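PDB 6DF3: interleukin-20 receptor subunit beta from Homo sapiens, which pairs with IL20RA or IL22RA1 to form cell-surface receptors, the first pair for IL-19, IL-20 and IL-24 and the second for IL-20 and IL-24. Local coordinates for residues 109-114 with 167-172; 116-121 with 159-164. The protein carries 1 engineered substitution. All coordinates share one frame; numbering follows the deposited sequence.

Contact 1. Residues 109-114 with 167-172; sequences MEITKD and YCVKAE. Unlike the reference sequence in segment 167-172: Glu172 (reference Gln).
The backbone N of Ala171 is hydrogen-bonded to Ser185 OG, and the methyl end of Met109 closes in on the same nitrogen, with CE 3.2 Å from Ala171 N. CE also touches the neighbouring methyl group, at 3.4 Å from Ala171 CB, and the preceding peptide, at 3.5 Å from Lys170 C. The methyl-methyl approach is tighter than usual van der Waals contact, so the thioether end is packed closely there. The shape of the chain explains this aim: Met109 CG lies anti to the backbone N (chi1 173°), and bends at chi2 and chi3 then turn CE onto the Lys170-Ala171 peptide.

Residues 109-114 and 167-172 belong to different sheets of the second, C-terminal fibronectin type III domain. Their axes come within 8.9 Å and run nearly antiparallel, at 155°. No hydrogen bond joins the two segments; they meet through side chains across the interior of the beta sandwich.

Further along, Ile111 and Val169 reach toward each other tip to tip. One methyl of the valine takes both atoms of the isoleucine's longer branch: Val169 CG2 lies 3.4 Å from Ile111 CD1, again a tight approach, and 3.6 Å from Ile111 CG1. Ile111 CG1 is anti to its carbonyl carbon (chi1 -55°), which sends this branch across the gap. Around the pair, Ile111 also packs on Leu118 and Ile120 of its own sheet, and Val169 on Tyr135. Cys168, next to Val169, is bound in a disulfide to Cys189, which ties strand 167-175 to its neighbour 180-189.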
loop_
_atom_site.group_PDB
_atom_site.type_symbol
_atom_site.label_atom_id
_atom_site.label_comp_id
_atom_site.label_asym_id
_atom_site.label_seq_id
_atom_site.Cartn_x
_atom_site.Cartn_y
_atom_site.Cartn_z
ATOM N N MET C 109 9.265 24.637 7.964
ATOM C CA MET C 109 10.400 24.600 7.042
ATOM C C MET C 109 11.539 25.338 7.643
ATOM O O MET C 109 11.364 26.462 8.045
ATOM C CB MET C 109 10.042 25.304 5.718
ATOM C CG MET C 109 11.200 25.463 4.754
ATOM S SD MET C 109 11.185 26.973 3.757
ATOM C CE MET C 109 10.100 26.438 2.440
ATOM N N GLU C 110 12.706 24.713 7.652
ATOM C CA GLU C 110 13.910 25.312 8.174
ATOM C C GLU C 110 15.069 25.233 7.154
ATOM O O GLU C 110 15.472 24.134 6.738
ATOM C CB GLU C 110 14.261 24.582 9.454
ATOM C CG GLU C 110 15.364 25.243 10.265
ATOM C CD GLU C 110 16.007 24.280 11.240
ATOM O OE1 GLU C 110 17.222 24.469 11.545
ATOM O OE2 GLU C 110 15.291 23.335 11.680
ATOM N N ILE C 111 15.617 26.388 6.760
ATOM C CA ILE C 111 16.760 26.442 5.859
ATOM C C ILE C 111 18.036 26.542 6.669
ATOM O O ILE C 111 18.075 27.162 7.729
ATOM C CB ILE C 111 16.690 27.628 4.879
ATOM C CG1 ILE C 111 15.386 27.596 4.094
ATOM C CG2 ILE C 111 17.861 27.630 3.894
ATOM C CD1 ILE C 111 15.023 26.270 3.470
ATOM N N THR C 112 19.088 25.946 6.121
ATOM C CA THR C 112 20.348 25.840 6.789
ATOM C C THR C 112 21.417 25.789 5.660
ATOM O O THR C 112 21.069 25.592 4.480
ATOM C CB THR C 112 20.281 24.618 7.750
ATOM O OG1 THR C 112 21.580 24.250 8.212
ATOM C CG2 THR C 112 19.657 23.404 7.094
ATOM N N LYS C 113 22.685 26.037 5.985
ATOM C CA LYS C 113 23.780 25.896 4.997
ATOM C C LYS C 113 25.120 25.525 5.616
ATOM O O LYS C 113 25.692 26.282 6.388
ATOM C CB LYS C 113 23.944 27.155 4.138
ATOM C CG LYS C 113 23.870 28.472 4.888
ATOM C CD LYS C 113 24.329 29.606 3.990
ATOM C CE LYS C 113 23.788 30.965 4.416
ATOM N NZ LYS C 113 24.641 31.661 5.409
ATOM N N ASP C 114 25.603 24.346 5.263
ATOM C CA ASP C 114 26.923 23.917 5.643
ATOM C C ASP C 114 27.835 24.392 4.507
ATOM O O ASP C 114 27.866 23.766 3.433
ATOM C CB ASP C 114 26.947 22.388 5.835
ATOM C CG ASP C 114 28.309 21.860 6.307
ATOM O OD1 ASP C 114 29.226 22.665 6.615
ATOM O OD2 ASP C 114 28.467 20.623 6.367
ATOM N N TYR C 167 20.156 32.719 -2.870
ATOM C CA TYR C 167 19.310 31.638 -3.373
ATOM C C TYR C 167 18.057 31.626 -2.518
ATOM O O TYR C 167 18.152 31.729 -1.291
ATOM C CB TYR C 167 20.019 30.287 -3.258
ATOM C CG TYR C 167 20.990 29.931 -4.395
ATOM C CD1 TYR C 167 22.210 30.604 -4.546
ATOM C CD2 TYR C 167 20.692 28.891 -5.297
ATOM C CE1 TYR C 167 23.097 30.266 -5.571
ATOM C CE2 TYR C 167 21.561 28.531 -6.316
ATOM C CZ TYR C 167 22.765 29.218 -6.457
ATOM O OH TYR C 167 23.619 28.860 -7.472
ATOM N N CYS C 168 16.893 31.504 -3.154
ATOM C CA CYS C 168 15.617 31.602 -2.439
ATOM C C CYS C 168 14.793 30.336 -2.572
ATOM O O CYS C 168 14.898 29.626 -3.564
ATOM C CB CYS C 168 14.828 32.832 -2.894
ATOM S SG CYS C 168 15.712 34.383 -2.576
ATOM N N VAL C 169 13.979 30.058 -1.564
ATOM C CA VAL C 169 13.252 28.768 -1.455
ATOM C C VAL C 169 11.855 28.872 -0.778
ATOM O O VAL C 169 11.702 29.568 0.221
ATOM C CB VAL C 169 14.102 27.728 -0.666
ATOM C CG1 VAL C 169 15.382 27.374 -1.412
ATOM C CG2 VAL C 169 14.479 28.259 0.722
ATOM N N LYS C 170 10.870 28.165 -1.332
ATOM C CA LYS C 170 9.576 28.012 -0.708
ATOM C C LYS C 170 9.126 26.543 -0.943
ATOM O O LYS C 170 9.604 25.891 -1.891
ATOM C CB LYS C 170 8.551 28.980 -1.303
ATOM C CG LYS C 170 8.386 28.801 -2.803
ATOM C CD LYS C 170 7.363 29.718 -3.426
ATOM C CE LYS C 170 7.195 29.408 -4.908
ATOM N NZ LYS C 170 6.125 30.235 -5.528
ATOM N N ALA C 171 8.191 26.080 -0.117
ATOM C CA ALA C 171 7.739 24.683 -0.105
ATOM C C ALA C 171 6.225 24.563 0.078
ATOM O O ALA C 171 5.582 25.347 0.783
ATOM C CB ALA C 171 8.455 23.900 0.987
ATOM N N GLU C 172 5.691 23.517 -0.515
ATOM C CA GLU C 172 4.279 23.288 -0.706
ATOM C C GLU C 172 4.072 21.802 -0.387
ATOM O O GLU C 172 5.020 21.019 -0.451
ATOM C CB GLU C 172 4.076 23.515 -2.202
ATOM C CG GLU C 172 2.686 23.712 -2.719
ATOM C CD GLU C 172 2.588 23.564 -4.245
ATOM O OE1 GLU C 172 1.580 24.042 -4.814
ATOM O OE2 GLU C 172 3.479 22.973 -4.898
#

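Contact 2. Residues 116-121 with 159-164; sequences FHLVIE and ETMEPG
Where strand 117-122 meets the end of strand 156-160, His117 and Thr160 form an antiparallel non-hydrogen-bonded pair, their CA atoms 4.4 Å apart. A backbone bond lies to each side of this pair: Leu118 N donates to Glu159 O at 2.9 Å, and Met161 N donates to Phe116 O at 3.1 Å.

His117 and Thr160 share one side of the sheet. The threonine hydroxyl sits over a face of the imidazole, offset toward the rim, with OG1 2.9 Å above the ring plane. Thr160 OG1 is anti to its own carbonyl carbon (chi1 -72°), which carries it over the ring. It has a weak hydrogen bond to His157 NE2, and the His157 ring meets that of His117 at about 60°.

Leu118 points to the other side, as does the start of Glu159, whose carboxylate leads away; Met161, just past the strand, lies against the leucine. The two side chains cross at about a right angle, Met161 SD lying 4.0 Å from Leu118 CB. The methionine bends at chi3 (-61°), which brings Met161 CE to 3.5 Å from Phe116 O; CB and CG of Met161 lie by the same oxygen, so three carbons of the methionine crowd round the oxygen that accepts its N-H. With an alanine at Met161, Leu118 is likely to lose its sulfur neighbour and a gap to open beside Tyr167, on which Met161 also packs.

The pairing belongs to the three-stranded sheet of the fibronectin type III sandwich. His117 also packs on the backbone of another protein chain in the assembly. Polar groups of Thr160 and His117 thus lie on one side, His117 next to the other protein, while buried Leu118 is covered in part by the thioether; two backbone bonds join the segments, and the side chains add a polar and an apolar contact.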
loop_
_atom_site.group_PDB
_atom_site.type_symbol
_atom_site.label_atom_id
_atom_site.label_comp_id
_atom_site.label_asym_id
_atom_site.label_seq_id
_atom_site.Cartn_x
_atom_site.Cartn_y
_atom_site.Cartn_z
ATOM N N PHE C 116 28.925 25.831 1.426
ATOM C CA PHE C 116 28.370 26.091 0.080
ATOM C C PHE C 116 27.019 25.410 -0.226
ATOM O O PHE C 116 26.286 25.882 -1.096
ATOM C CB PHE C 116 29.385 25.641 -0.994
ATOM C CG PHE C 116 30.551 26.604 -1.235
ATOM C CD1 PHE C 116 31.022 27.483 -0.245
ATOM C CD2 PHE C 116 31.208 26.586 -2.466
ATOM C CE1 PHE C 116 32.070 28.329 -0.498
ATOM C CE2 PHE C 116 32.270 27.438 -2.717
ATOM C CZ PHE C 116 32.702 28.300 -1.731
ATOM N N HIS C 117 26.709 24.300 0.452
ATOM C CA HIS C 117 25.527 23.533 0.155
ATOM C C HIS C 117 24.329 24.140 0.844
ATOM O O HIS C 117 24.428 24.602 1.988
ATOM C CB HIS C 117 25.660 22.118 0.659
ATOM C CG HIS C 117 26.744 21.359 -0.010
ATOM N ND1 HIS C 117 26.487 20.348 -0.906
ATOM C CD2 HIS C 117 28.087 21.463 0.081
ATOM C CE1 HIS C 117 27.634 19.859 -1.343
ATOM N NE2 HIS C 117 28.620 20.525 -0.767
ATOM N N LEU C 118 23.206 24.123 0.137
ATOM C CA LEU C 118 21.947 24.612 0.640
ATOM C C LEU C 118 21.099 23.416 1.073
ATOM O O LEU C 118 20.938 22.487 0.282
ATOM C CB LEU C 118 21.228 25.364 -0.466
ATOM C CG LEU C 118 19.882 25.990 -0.057
ATOM C CD1 LEU C 118 20.111 27.162 0.896
ATOM C CD2 LEU C 118 19.155 26.397 -1.332
ATOM N N VAL C 119 20.545 23.458 2.290
ATOM C CA VAL C 119 19.750 22.325 2.843
ATOM C C VAL C 119 18.411 22.767 3.467
ATOM O O VAL C 119 18.307 23.856 4.034
ATOM C CB VAL C 119 20.606 21.414 3.791
ATOM C CG1 VAL C 119 21.554 22.189 4.683
ATOM C CG2 VAL C 119 19.793 20.427 4.604
ATOM N N ILE C 120 17.405 21.895 3.314
ATOM C CA ILE C 120 16.052 22.118 3.747
ATOM C C ILE C 120 15.662 20.968 4.683
ATOM O O ILE C 120 16.133 19.814 4.533
ATOM C CB ILE C 120 15.091 22.279 2.533
ATOM C CG1 ILE C 120 13.766 22.912 2.973
ATOM C CG2 ILE C 120 14.801 20.951 1.830
ATOM C CD1 ILE C 120 12.761 23.188 1.859
ATOM N N GLU C 121 14.837 21.292 5.672
ATOM C CA GLU C 121 14.202 20.308 6.554
ATOM C C GLU C 121 12.739 20.679 6.704
ATOM O O GLU C 121 12.410 21.689 7.317
ATOM C CB GLU C 121 14.902 20.320 7.909
ATOM C CG GLU C 121 14.250 19.444 8.972
ATOM C CD GLU C 121 15.214 19.073 10.094
ATOM O OE1 GLU C 121 16.237 19.763 10.288
ATOM O OE2 GLU C 121 14.945 18.063 10.783
ATOM N N GLU C 159 20.629 22.103 -3.453
ATOM C CA GLU C 159 21.482 22.608 -4.507
ATOM C C GLU C 159 22.811 23.007 -3.848
ATOM O O GLU C 159 22.831 23.405 -2.680
ATOM C CB GLU C 159 20.776 23.783 -5.220
ATOM C CG GLU C 159 21.539 24.472 -6.369
ATOM C CD GLU C 159 21.975 23.466 -7.424
ATOM O OE1 GLU C 159 21.124 22.857 -8.111
ATOM O OE2 GLU C 159 23.175 23.225 -7.525
ATOM N N THR C 160 23.921 22.827 -4.568
ATOM C CA THR C 160 25.178 23.474 -4.196
ATOM C C THR C 160 25.173 24.828 -4.879
ATOM O O THR C 160 24.882 24.930 -6.069
ATOM C CB THR C 160 26.441 22.668 -4.602
ATOM O OG1 THR C 160 26.538 21.527 -3.743
ATOM C CG2 THR C 160 27.729 23.518 -4.468
ATOM N N MET C 161 25.543 25.854 -4.126
ATOM C CA MET C 161 25.335 27.224 -4.543
ATOM C C MET C 161 26.581 27.728 -5.204
ATOM O O MET C 161 27.642 27.168 -4.990
ATOM C CB MET C 161 25.001 28.073 -3.325
ATOM C CG MET C 161 23.736 27.590 -2.610
ATOM S SD MET C 161 23.111 28.732 -1.360
ATOM C CE MET C 161 24.519 28.766 -0.233
ATOM N N GLU C 162 26.431 28.766 -6.023
ATOM C CA GLU C 162 27.571 29.469 -6.615
ATOM C C GLU C 162 27.707 30.875 -6.017
ATOM O O GLU C 162 26.694 31.490 -5.622
ATOM C CB GLU C 162 27.421 29.545 -8.139
ATOM C CG GLU C 162 27.379 28.198 -8.836
ATOM C CD GLU C 162 28.624 27.369 -8.573
ATOM O OE1 GLU C 162 29.747 27.858 -8.868
ATOM O OE2 GLU C 162 28.464 26.230 -8.061
ATOM N N PRO C 163 28.950 31.399 -5.964
ATOM C CA PRO C 163 29.151 32.742 -5.393
ATOM C C PRO C 163 28.355 33.823 -6.143
ATOM O O PRO C 163 27.994 33.613 -7.343
ATOM C CB PRO C 163 30.673 32.977 -5.531
ATOM C CG PRO C 163 31.134 32.018 -6.578
ATOM C CD PRO C 163 30.192 30.840 -6.531
ATOM N N GLY C 164 28.021 34.918 -5.419
ATOM C CA GLY C 164 27.471 36.138 -6.030
ATOM C C GLY C 164 26.085 36.563 -5.593
ATOM O O GLY C 164 25.917 37.658 -5.059
#

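In the fold
Both contacts lie in the second fibronectin type III domain, their centres about 9 Å apart. Along the chain the order is 109-114, 116-121, 159-164, 167-172, so contact 2 falls wholly between the two halves of contact 1. Contact 2 works within the three-stranded sheet 109-114, 117-122, 156-160, whereas contact 1 spans from that sheet to strand 167-175 of the facing four-stranded one. Strands 109-114 and 117-122 are neighbours, with probable hydrogen bonds of 3.1 Å from Thr112 N to Val119 O and from Glu110 N to Glu121 O. Strand pairing within one sheet and packing between the two sheets thus meet in the second domain of what is probably the receptor's extracellular part.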